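Putative O-methyltransferase (Klebsiella pneumoniae subsp. pneumoniae, PDB 3TFW) probably transfers a methyl group from S-adenosylmethionine to an oxygen atom of an acceptor molecule. Local coordinates at residues His7-Gln10 with Gln11-Ala14; Ala14-Asn17 with Tyr18-Ala22; Leu30-Val33 with Leu34-His38; His45-Ala48 with Ala49-Gln53. One frame throughout, in Å; residues are numbered along the deposited sequence.

How the contacts relate
The four contacts follow one another along the N-terminal helical part of a subunit whose seven-stranded sheet, ordered 3-2-1-4-5-7-6, is that of the Rossmann-like S-adenosylmethionine-dependent methyltransferases. Contacts 1 and 2 occupy successive stretches of helix 8-23, contact 1 at its start; they share Ala14, and their centres lie about 11 Å apart. Contact 3 follows on helix 28-39, and contact 4 opens helix 49-62. The centres of contacts 2 and 3 are about 20 Å apart. Contact 4 has its centre about 13 Å from each of these two and touches both, through Asn50 and Asp46. Contacts 1, 2 and 4 also meet the second subunit, so helices 8-23 and 49-62 help build the dimer, whereas contact 3 packs within its own chain.

Contact 1 of 4, residues His7-Gln10 with Gln11-Ala14; sequences HMQQ and QWSA
The first turns of helix 8-23 carry a Met-aromatic contact one turn apart, between Met8, present as selenomethionine, and Trp12. The chain of Met8 bends at chi2 and chi3, which lets CB, SE and CE all meet the indole. Its CB lies over the face of the six-membered ring, 4.2 Å from the centroid, while SE meets the five-membered ring obliquely, 52° off the normal. CE comes unusually close to Trp12 NE1, 3.2 Å, so its exact placement is doubtful; NE1 is a buried N-H that has no acceptor in the model. Trp12 N also gives the helical bond to Met8 O, and that oxygen sits 3.3 Å above the indole plane. A bend at chi2 (56°) helps turn the Gln9 amide nearly upright to the indole, and OE1 lies at the ring edge, 3.3 Å from Trp12 CE3. Gln9 NE2 donates in its amide plane to Ser13 OG at 3.0 Å. A second bond from NE2 runs to Gly212 O, tying the helix to the loop between strands 203-211 and 217-224. Trp216 of the second subunit meets the Trp12 ring edge-to-face, and Gln209, on strand 203-211 of that subunit, binds Trp12 O.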
loop_
_atom_site.group_PDB
_atom_site.type_symbol
_atom_site.label_atom_id
_atom_site.label_comp_id
_atom_site.label_asym_id
_atom_site.label_seq_id
_atom_site.Cartn_x
_atom_site.Cartn_y
_atom_site.Cartn_z
ATOM N N HIS A 7 -6.249 -24.778 -5.409
ATOM C CA HIS A 7 -7.356 -24.166 -6.208
ATOM C C HIS A 7 -7.227 -22.637 -6.287
ATOM O O HIS A 7 -6.907 -22.087 -7.349
ATOM C CB HIS A 7 -8.734 -24.603 -5.675
ATOM C CG HIS A 7 -8.892 -24.487 -4.183
ATOM N ND1 HIS A 7 -7.944 -24.939 -3.287
ATOM C CD2 HIS A 7 -9.914 -24.011 -3.434
ATOM C CE1 HIS A 7 -8.364 -24.722 -2.053
ATOM N NE2 HIS A 7 -9.560 -24.164 -2.115
HETATM N N MSE A 8 -7.459 -21.958 -5.166
HETATM C CA MSE A 8 -7.272 -20.511 -5.099
HETATM C C MSE A 8 -5.805 -20.108 -5.293
HETATM O O MSE A 8 -5.522 -19.099 -5.935
HETATM C CB MSE A 8 -7.826 -19.938 -3.790
HETATM C CG MSE A 8 -9.272 -19.449 -3.878
HETATM SE SE MSE A 8 -9.458 -17.806 -4.939
HETATM C CE MSE A 8 -9.673 -16.506 -3.534
ATOM N N GLN A 9 -4.883 -20.911 -4.760
ATOM C CA GLN A 9 -3.455 -20.590 -4.837
ATOM C C GLN A 9 -2.919 -20.475 -6.266
ATOM O O GLN A 9 -2.223 -19.512 -6.579
ATOM C CB GLN A 9 -2.608 -21.567 -4.014
ATOM C CG GLN A 9 -1.124 -21.194 -3.960
ATOM C CD GLN A 9 -0.897 -19.774 -3.429
ATOM O OE1 GLN A 9 -1.197 -19.480 -2.273
ATOM N NE2 GLN A 9 -0.372 -18.903 -4.273
ATOM N N GLN A 10 -3.244 -21.443 -7.129
ATOM C CA GLN A 10 -2.856 -21.379 -8.543
ATOM C C GLN A 10 -3.343 -20.099 -9.204
ATOM O O GLN A 10 -2.630 -19.493 -9.999
ATOM C CB GLN A 10 -3.384 -22.584 -9.335
ATOM C CG GLN A 10 -2.484 -23.813 -9.322
ATOM C CD GLN A 10 -2.921 -24.866 -10.339
ATOM O OE1 GLN A 10 -4.115 -25.093 -10.545
ATOM N NE2 GLN A 10 -1.950 -25.513 -10.981
ATOM N N GLN A 11 -4.567 -19.696 -8.871
ATOM C CA GLN A 11 -5.129 -18.446 -9.366
ATOM C C GLN A 11 -4.333 -17.242 -8.849
ATOM O O GLN A 11 -3.942 -16.376 -9.631
ATOM C CB GLN A 11 -6.605 -18.317 -8.969
ATOM C CG GLN A 11 -7.533 -19.337 -9.626
ATOM C CD GLN A 11 -8.942 -18.804 -9.767
ATOM O OE1 GLN A 11 -9.777 -18.994 -8.884
ATOM N NE2 GLN A 11 -9.208 -18.108 -10.868
ATOM N N TRP A 12 -4.087 -17.197 -7.543
ATOM C CA TRP A 12 -3.294 -16.105 -6.966
ATOM C C TRP A 12 -1.918 -16.014 -7.623
ATOM O O TRP A 12 -1.451 -14.923 -7.930
ATOM C CB TRP A 12 -3.137 -16.257 -5.459
ATOM C CG TRP A 12 -4.414 -16.265 -4.683
ATOM C CD1 TRP A 12 -5.627 -15.753 -5.074
ATOM C CD2 TRP A 12 -4.606 -16.779 -3.359
ATOM N NE1 TRP A 12 -6.554 -15.942 -4.085
ATOM C CE2 TRP A 12 -5.958 -16.565 -3.020
ATOM C CE3 TRP A 12 -3.766 -17.408 -2.429
ATOM C CZ2 TRP A 12 -6.491 -16.952 -1.791
ATOM C CZ3 TRP A 12 -4.294 -17.793 -1.209
ATOM C CH2 TRP A 12 -5.650 -17.566 -0.901
ATOM N N SER A 13 -1.287 -17.170 -7.850
ATOM C CA SER A 13 0.032 -17.224 -8.487
ATOM C C SER A 13 -0.036 -16.756 -9.936
ATOM O O SER A 13 0.769 -15.930 -10.360
ATOM C CB SER A 13 0.639 -18.630 -8.391
ATOM O OG SER A 13 0.870 -18.993 -7.039
ATOM N N ALA A 14 -1.013 -17.265 -10.690
ATOM C CA ALA A 14 -1.219 -16.843 -12.080
ATOM C C ALA A 14 -1.351 -15.326 -12.210
ATOM O O ALA A 14 -0.698 -14.711 -13.058
ATOM C CB ALA A 14 -2.450 -17.538 -12.684
#

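Contact 2 of 4, residues Ala14-Asn17 with Tyr18-Ala22; sequences AVDN and YLIKA
Val15 and Leu19, one turn apart in the middle of helix 8-23, illustrate how an i to i+4 pair packs along one side of a helix. The two side chains lie side by side and point the same way, touching through Val15 CG1 and Leu19 CD1 at 3.7 Å. Leu19 CG also rests 3.4 Å from Val15 O, the oxygen that accepts the bond from Leu19 N. On the adjoining flank, Ile20 folds back over the turn before it. Its CG1, anti to the carbonyl carbon (chi1 -70°), lies 3.3 Å from Asp16 O, and the chain continues to the Asp16 carboxylate, with Ile20 CD1 4.2 Å from Asp16 CG.

The next shell is the backbone ladder, in which Tyr18, Leu19, Ile20 and Lys21 each give an amide hydrogen to the carbonyl four residues earlier; the straightest of the four, Leu19 N to Val15 O, measures 2.9 Å and 171°. Further out, the carboxylate of Asp16 is gripped at both oxygens. OD2 accepts from Thr213 N, and OD1 from Gln209 NE2 of the second subunit; this double hold probably explains why chi1 of Asp16, at -108°, departs from a staggered value. Tyr18 turns its ring away from the preceding helical turn, and OH bonds to Glu195 of the second subunit.

In the fold, Asp16 and Ile20 pack on Asn50 of helix 49-62. Val15 faces Gln209 on strand 203-211 of the second subunit, and Leu19 meets Ile194 on helix 185-199 of that partner.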
loop_
_atom_site.group_PDB
_atom_site.type_symbol
_atom_site.label_atom_id
_atom_site.label_comp_id
_atom_site.label_asym_id
_atom_site.label_seq_id
_atom_site.Cartn_x
_atom_site.Cartn_y
_atom_site.Cartn_z
ATOM N N ALA A 14 -1.013 -17.265 -10.690
ATOM C CA ALA A 14 -1.219 -16.843 -12.080
ATOM C C ALA A 14 -1.351 -15.326 -12.210
ATOM O O ALA A 14 -0.698 -14.711 -13.058
ATOM C CB ALA A 14 -2.450 -17.538 -12.684
ATOM N N VAL A 15 -2.195 -14.735 -11.365
ATOM C CA VAL A 15 -2.418 -13.288 -11.378
ATOM C C VAL A 15 -1.128 -12.539 -11.042
ATOM O O VAL A 15 -0.763 -11.593 -11.747
ATOM C CB VAL A 15 -3.583 -12.870 -10.442
ATOM C CG1 VAL A 15 -3.707 -11.353 -10.382
ATOM C CG2 VAL A 15 -4.893 -13.474 -10.934
ATOM N N ASP A 16 -0.436 -12.979 -9.988
ATOM C CA ASP A 16 0.878 -12.407 -9.635
ATOM C C ASP A 16 1.856 -12.477 -10.807
ATOM O O ASP A 16 2.501 -11.482 -11.135
ATOM C CB ASP A 16 1.471 -13.074 -8.383
ATOM C CG ASP A 16 1.460 -12.160 -7.144
ATOM O OD1 ASP A 16 0.698 -11.161 -7.090
ATOM O OD2 ASP A 16 2.225 -12.454 -6.203
ATOM N N ASN A 17 1.946 -13.644 -11.450
ATOM C CA ASN A 17 2.827 -13.819 -12.610
ATOM C C ASN A 17 2.537 -12.822 -13.722
ATOM O O ASN A 17 3.457 -12.208 -14.254
ATOM C CB ASN A 17 2.758 -15.249 -13.165
ATOM C CG ASN A 17 3.269 -16.289 -12.182
ATOM O OD1 ASN A 17 4.089 -15.997 -11.309
ATOM N ND2 ASN A 17 2.780 -17.522 -12.326
ATOM N N TYR A 18 1.258 -12.668 -14.069
ATOM C CA TYR A 18 0.838 -11.667 -15.046
ATOM C C TYR A 18 1.231 -10.252 -14.617
ATOM O O TYR A 18 1.887 -9.532 -15.365
ATOM C CB TYR A 18 -0.673 -11.739 -15.283
ATOM C CG TYR A 18 -1.198 -10.647 -16.196
ATOM C CD1 TYR A 18 -0.891 -10.638 -17.555
ATOM C CD2 TYR A 18 -2.006 -9.621 -15.696
ATOM C CE1 TYR A 18 -1.369 -9.636 -18.396
ATOM C CE2 TYR A 18 -2.491 -8.623 -16.528
ATOM C CZ TYR A 18 -2.172 -8.637 -17.874
ATOM O OH TYR A 18 -2.650 -7.649 -18.699
ATOM N N LEU A 19 0.819 -9.866 -13.412
ATOM C CA LEU A 19 1.040 -8.505 -12.925
ATOM C C LEU A 19 2.525 -8.155 -12.861
ATOM O O LEU A 19 2.938 -7.089 -13.331
ATOM C CB LEU A 19 0.367 -8.302 -11.562
ATOM C CG LEU A 19 -1.163 -8.259 -11.574
ATOM C CD1 LEU A 19 -1.718 -8.249 -10.174
ATOM C CD2 LEU A 19 -1.663 -7.054 -12.367
ATOM N N ILE A 20 3.320 -9.063 -12.299
ATOM C CA ILE A 20 4.763 -8.838 -12.140
ATOM C C ILE A 20 5.497 -8.738 -13.487
ATOM O O ILE A 20 6.287 -7.819 -13.695
ATOM C CB ILE A 20 5.394 -9.891 -11.179
ATOM C CG1 ILE A 20 4.910 -9.627 -9.744
ATOM C CG2 ILE A 20 6.932 -9.884 -11.259
ATOM C CD1 ILE A 20 5.031 -10.801 -8.814
ATOM N N LYS A 21 5.218 -9.660 -14.410
ATOM C CA LYS A 21 5.822 -9.601 -15.744
ATOM C C LYS A 21 5.469 -8.322 -16.505
ATOM O O LYS A 21 6.319 -7.751 -17.200
ATOM C CB LYS A 21 5.440 -10.823 -16.584
ATOM C CG LYS A 21 6.199 -10.916 -17.914
ATOM C CD LYS A 21 7.714 -11.096 -17.694
ATOM C CE LYS A 21 8.461 -11.375 -19.003
ATOM N NZ LYS A 21 8.562 -10.172 -19.895
ATOM N N ALA A 22 4.226 -7.870 -16.358
ATOM C CA ALA A 22 3.755 -6.673 -17.042
ATOM C C ALA A 22 4.373 -5.383 -16.515
ATOM O O ALA A 22 4.695 -4.485 -17.297
ATOM C CB ALA A 22 2.230 -6.592 -16.986
#

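Contact 3 of 4, residues Leu30-Val33 with Leu34-His38; sequences LDRV and LENNH
Leu30 to His38 form regular alpha helix, Leu34, Glu35, Asn36 and Asn37 each donating an amide hydrogen to the carbonyl of the residue four back, with Asn36 N to Arg32 O the shortest of these bonds at 2.9 Å. Over this ladder, Arg32 runs extended from CG to NE, and a water bridges it to Asn36, accepting from Arg32 NE at 3.0 Å and from Asn36 ND2 at 3.0 Å. The Asn36 amide is also fixed from beyond this turn, since ND2 donates to Asn107 OD1. Glu35 crosses Arg32 at about a right angle without forming a salt bridge: its OE1 lies against Arg32 CA at 3.7 Å but 5.8 Å from Arg32 NE, so any attraction is probably weak. A chi1 of -72° lays Glu35 CG 3.3 Å from Asp31 O, and the chain runs on extended.

Leu34 CG lies 3.7 Å from Leu30 O, and Asn37 holds its side chain beside Val33 O while ND2 bonds to Asp46 OD1. Leu30 and Val33 pack on Ile79, and Leu34 on Tyr76, all against helix 76-82. Asn36 and Asn37 meet helix 98-110 at Leu110 and Val103, so helix 28-39 lies against both.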
loop_
_atom_site.group_PDB
_atom_site.type_symbol
_atom_site.label_atom_id
_atom_site.label_comp_id
_atom_site.label_asym_id
_atom_site.label_seq_id
_atom_site.Cartn_x
_atom_site.Cartn_y
_atom_site.Cartn_z
ATOM N N LEU A 30 18.927 -8.936 -8.440
ATOM C CA LEU A 30 17.900 -9.450 -7.534
ATOM C C LEU A 30 17.683 -10.948 -7.708
ATOM O O LEU A 30 17.488 -11.664 -6.726
ATOM C CB LEU A 30 16.571 -8.695 -7.683
ATOM C CG LEU A 30 16.528 -7.254 -7.179
ATOM C CD1 LEU A 30 15.141 -6.679 -7.393
ATOM C CD2 LEU A 30 16.932 -7.160 -5.710
ATOM N N ASP A 31 17.716 -11.415 -8.958
ATOM C CA ASP A 31 17.651 -12.847 -9.254
ATOM C C ASP A 31 18.770 -13.582 -8.525
ATOM O O ASP A 31 18.536 -14.611 -7.904
ATOM C CB ASP A 31 17.775 -13.112 -10.766
ATOM C CG ASP A 31 16.554 -12.658 -11.568
ATOM O OD1 ASP A 31 15.442 -12.557 -11.010
ATOM O OD2 ASP A 31 16.713 -12.418 -12.785
ATOM N N ARG A 32 19.982 -13.041 -8.604
ATOM C CA ARG A 32 21.154 -13.659 -7.994
ATOM C C ARG A 32 21.076 -13.636 -6.466
ATOM O O ARG A 32 21.458 -14.607 -5.807
ATOM C CB ARG A 32 22.431 -12.983 -8.486
ATOM C CG ARG A 32 23.701 -13.766 -8.196
ATOM C CD ARG A 32 24.840 -13.318 -9.096
ATOM N NE ARG A 32 26.129 -13.769 -8.576
ATOM C CZ ARG A 32 27.301 -13.532 -9.155
ATOM N NH1 ARG A 32 27.366 -12.845 -10.291
ATOM N NH2 ARG A 32 28.410 -13.987 -8.595
ATOM N N VAL A 33 20.566 -12.537 -5.909
ATOM C CA VAL A 33 20.352 -12.443 -4.455
ATOM C C VAL A 33 19.478 -13.591 -3.955
ATOM O O VAL A 33 19.810 -14.233 -2.958
ATOM C CB VAL A 33 19.744 -11.067 -4.051
ATOM C CG1 VAL A 33 19.195 -11.108 -2.628
ATOM C CG2 VAL A 33 20.790 -9.974 -4.187
ATOM N N LEU A 34 18.374 -13.855 -4.659
ATOM C CA LEU A 34 17.441 -14.914 -4.281
ATOM C C LEU A 34 18.076 -16.296 -4.457
ATOM O O LEU A 34 17.892 -17.180 -3.624
ATOM C CB LEU A 34 16.133 -14.815 -5.095
ATOM C CG LEU A 34 15.147 -13.682 -4.767
ATOM C CD1 LEU A 34 14.066 -13.562 -5.845
ATOM C CD2 LEU A 34 14.508 -13.849 -3.386
ATOM N N GLU A 35 18.830 -16.465 -5.541
ATOM C CA GLU A 35 19.588 -17.706 -5.781
ATOM C C GLU A 35 20.550 -17.988 -4.622
ATOM O O GLU A 35 20.650 -19.127 -4.146
ATOM C CB GLU A 35 20.359 -17.616 -7.109
ATOM C CG GLU A 35 19.480 -17.690 -8.349
ATOM C CD GLU A 35 20.195 -17.289 -9.650
ATOM O OE1 GLU A 35 21.400 -16.951 -9.636
ATOM O OE2 GLU A 35 19.529 -17.309 -10.703
ATOM N N ASN A 36 21.251 -16.941 -4.173
ATOM C CA ASN A 36 22.169 -17.030 -3.032
ATOM C C ASN A 36 21.476 -17.449 -1.741
ATOM O O ASN A 36 21.992 -18.288 -0.989
ATOM C CB ASN A 36 22.867 -15.684 -2.800
ATOM C CG ASN A 36 23.918 -15.371 -3.841
ATOM O OD1 ASN A 36 24.310 -16.231 -4.638
ATOM N ND2 ASN A 36 24.392 -14.118 -3.841
ATOM N N ASN A 37 20.317 -16.842 -1.470
ATOM C CA ASN A 37 19.526 -17.183 -0.285
ATOM C C ASN A 37 19.134 -18.657 -0.246
ATOM O O ASN A 37 19.285 -19.324 0.782
ATOM C CB ASN A 37 18.270 -16.296 -0.202
ATOM C CG ASN A 37 18.602 -14.850 0.113
ATOM O OD1 ASN A 37 19.762 -14.503 0.306
ATOM N ND2 ASN A 37 17.579 -14.002 0.177
ATOM N N HIS A 38 18.620 -19.146 -1.370
ATOM C CA HIS A 38 18.200 -20.543 -1.488
ATOM C C HIS A 38 19.389 -21.485 -1.349
ATOM O O HIS A 38 19.337 -22.441 -0.593
ATOM C CB HIS A 38 17.485 -20.789 -2.819
ATOM C CG HIS A 38 16.132 -20.152 -2.900
ATOM N ND1 HIS A 38 15.516 -19.863 -4.097
ATOM C CD2 HIS A 38 15.287 -19.732 -1.930
ATOM C CE1 HIS A 38 14.341 -19.302 -3.862
ATOM N NE2 HIS A 38 14.181 -19.207 -2.554
HETATM O O HOH W 1 26.744 -14.010 -5.661
#

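Contact 4 of 4, residues His45-Ala48 with Ala49-Gln53; sequences HDVA and ANQGQ
Gln51 turns back across Val47 and Ala48 to close the start of helix 49-62: its side chain, at N3, accepts the backbone N-H of the N-cap residue Ala48, a one-sided N-terminal cap. A chi1 of -58° and an extended chain carry the Gln51 amide back over the cap, crossing Val47 obliquely. Its OE1 comes 3.3 Å from Val47 CB and accepts a hydrogen bond from Ala48 N at 3.1 Å, the donor lying 42° out of the carbonyl plane. Ala48 has no side-chain acceptor to return the bond; its own carbonyl oxygen instead accepts from Gly52 N, the first full helical bond, at 3.0 Å, together with a weak bond from Gln51 N. Val47 points at the turn, and CG2 settles 3.8 Å from Gly52 N.

Asn50 approaches Ala48 from another direction. Its CG sits in the crowded position between backbone N and carbonyl carbon (chi1 60°), which brings OD1 back toward the cap. Its amide is held by the second subunit, ND2 donating to Ala207 O of that chain, on strand 203-211. Val47 packs against Tyr76 and Ser77 of helix 76-82, whereas Ala48 meets Thr213 and Lys214. The methyl of Ala48 touches the Asn50 amide, CB lying 3.3 Å from Asn50 OD1.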
loop_
_atom_site.group_PDB
_atom_site.type_symbol
_atom_site.label_atom_id
_atom_site.label_comp_id
_atom_site.label_asym_id
_atom_site.label_seq_id
_atom_site.Cartn_x
_atom_site.Cartn_y
_atom_site.Cartn_z
ATOM N N HIS A 45 11.592 -16.679 3.276
ATOM C CA HIS A 45 10.707 -15.654 3.822
ATOM C C HIS A 45 10.855 -14.346 3.045
ATOM O O HIS A 45 10.401 -13.292 3.499
ATOM C CB HIS A 45 11.005 -15.402 5.307
ATOM C CG HIS A 45 10.607 -16.522 6.215
ATOM N ND1 HIS A 45 9.402 -17.186 6.103
ATOM C CD2 HIS A 45 11.237 -17.064 7.285
ATOM C CE1 HIS A 45 9.319 -18.105 7.049
ATOM N NE2 HIS A 45 10.418 -18.051 7.780
ATOM N N ASP A 46 11.497 -14.415 1.881
ATOM C CA ASP A 46 11.672 -13.238 1.035
ATOM C C ASP A 46 10.312 -12.725 0.556
ATOM O O ASP A 46 9.408 -13.519 0.299
ATOM C CB ASP A 46 12.543 -13.573 -0.176
ATOM C CG ASP A 46 13.835 -14.267 0.207
ATOM O OD1 ASP A 46 14.865 -13.579 0.293
ATOM O OD2 ASP A 46 13.809 -15.493 0.453
ATOM N N VAL A 47 10.169 -11.409 0.436
ATOM C CA VAL A 47 8.959 -10.838 -0.176
ATOM C C VAL A 47 8.907 -11.138 -1.677
ATOM O O VAL A 47 9.947 -11.359 -2.310
ATOM C CB VAL A 47 8.813 -9.314 0.082
ATOM C CG1 VAL A 47 8.685 -9.037 1.583
ATOM C CG2 VAL A 47 9.961 -8.521 -0.543
ATOM N N ALA A 48 7.696 -11.161 -2.237
ATOM C CA ALA A 48 7.513 -11.274 -3.682
ATOM C C ALA A 48 7.962 -9.972 -4.350
ATOM O O ALA A 48 8.001 -8.929 -3.697
ATOM C CB ALA A 48 6.049 -11.576 -4.002
ATOM N N ALA A 49 8.294 -10.017 -5.643
ATOM C CA ALA A 49 8.830 -8.841 -6.337
ATOM C C ALA A 49 7.900 -7.629 -6.288
ATOM O O ALA A 49 8.364 -6.500 -6.219
ATOM C CB ALA A 49 9.190 -9.174 -7.789
ATOM N N ASN A 50 6.590 -7.866 -6.337
ATOM C CA ASN A 50 5.635 -6.752 -6.294
ATOM C C ASN A 50 5.595 -6.094 -4.917
ATOM O O ASN A 50 5.362 -4.886 -4.808
ATOM C CB ASN A 50 4.230 -7.172 -6.767
ATOM C CG ASN A 50 3.623 -8.280 -5.918
ATOM O OD1 ASN A 50 4.329 -9.126 -5.380
ATOM N ND2 ASN A 50 2.298 -8.288 -5.813
ATOM N N GLN A 51 5.821 -6.892 -3.877
ATOM C CA GLN A 51 5.912 -6.361 -2.513
ATOM C C GLN A 51 7.199 -5.550 -2.346
ATOM O O GLN A 51 7.182 -4.474 -1.761
ATOM C CB GLN A 51 5.822 -7.470 -1.471
ATOM C CG GLN A 51 4.533 -8.302 -1.576
ATOM C CD GLN A 51 4.533 -9.515 -0.652
ATOM O OE1 GLN A 51 5.586 -10.061 -0.316
ATOM N NE2 GLN A 51 3.339 -9.945 -0.241
ATOM N N GLY A 52 8.309 -6.062 -2.875
ATOM C CA GLY A 52 9.567 -5.302 -2.894
ATOM C C GLY A 52 9.426 -3.949 -3.579
ATOM O O GLY A 52 9.880 -2.924 -3.057
ATOM N N GLN A 53 8.800 -3.936 -4.753
ATOM C CA GLN A 53 8.607 -2.694 -5.493
ATOM C C GLN A 53 7.732 -1.720 -4.702
ATOM O O GLN A 53 7.958 -0.511 -4.729
ATOM C CB GLN A 53 8.019 -2.984 -6.895
ATOM C CG GLN A 53 7.898 -1.777 -7.810
ATOM C CD GLN A 53 9.207 -1.100 -8.102
ATOM O OE1 GLN A 53 9.668 -0.228 -7.349
ATOM N NE2 GLN A 53 9.799 -1.455 -9.229
#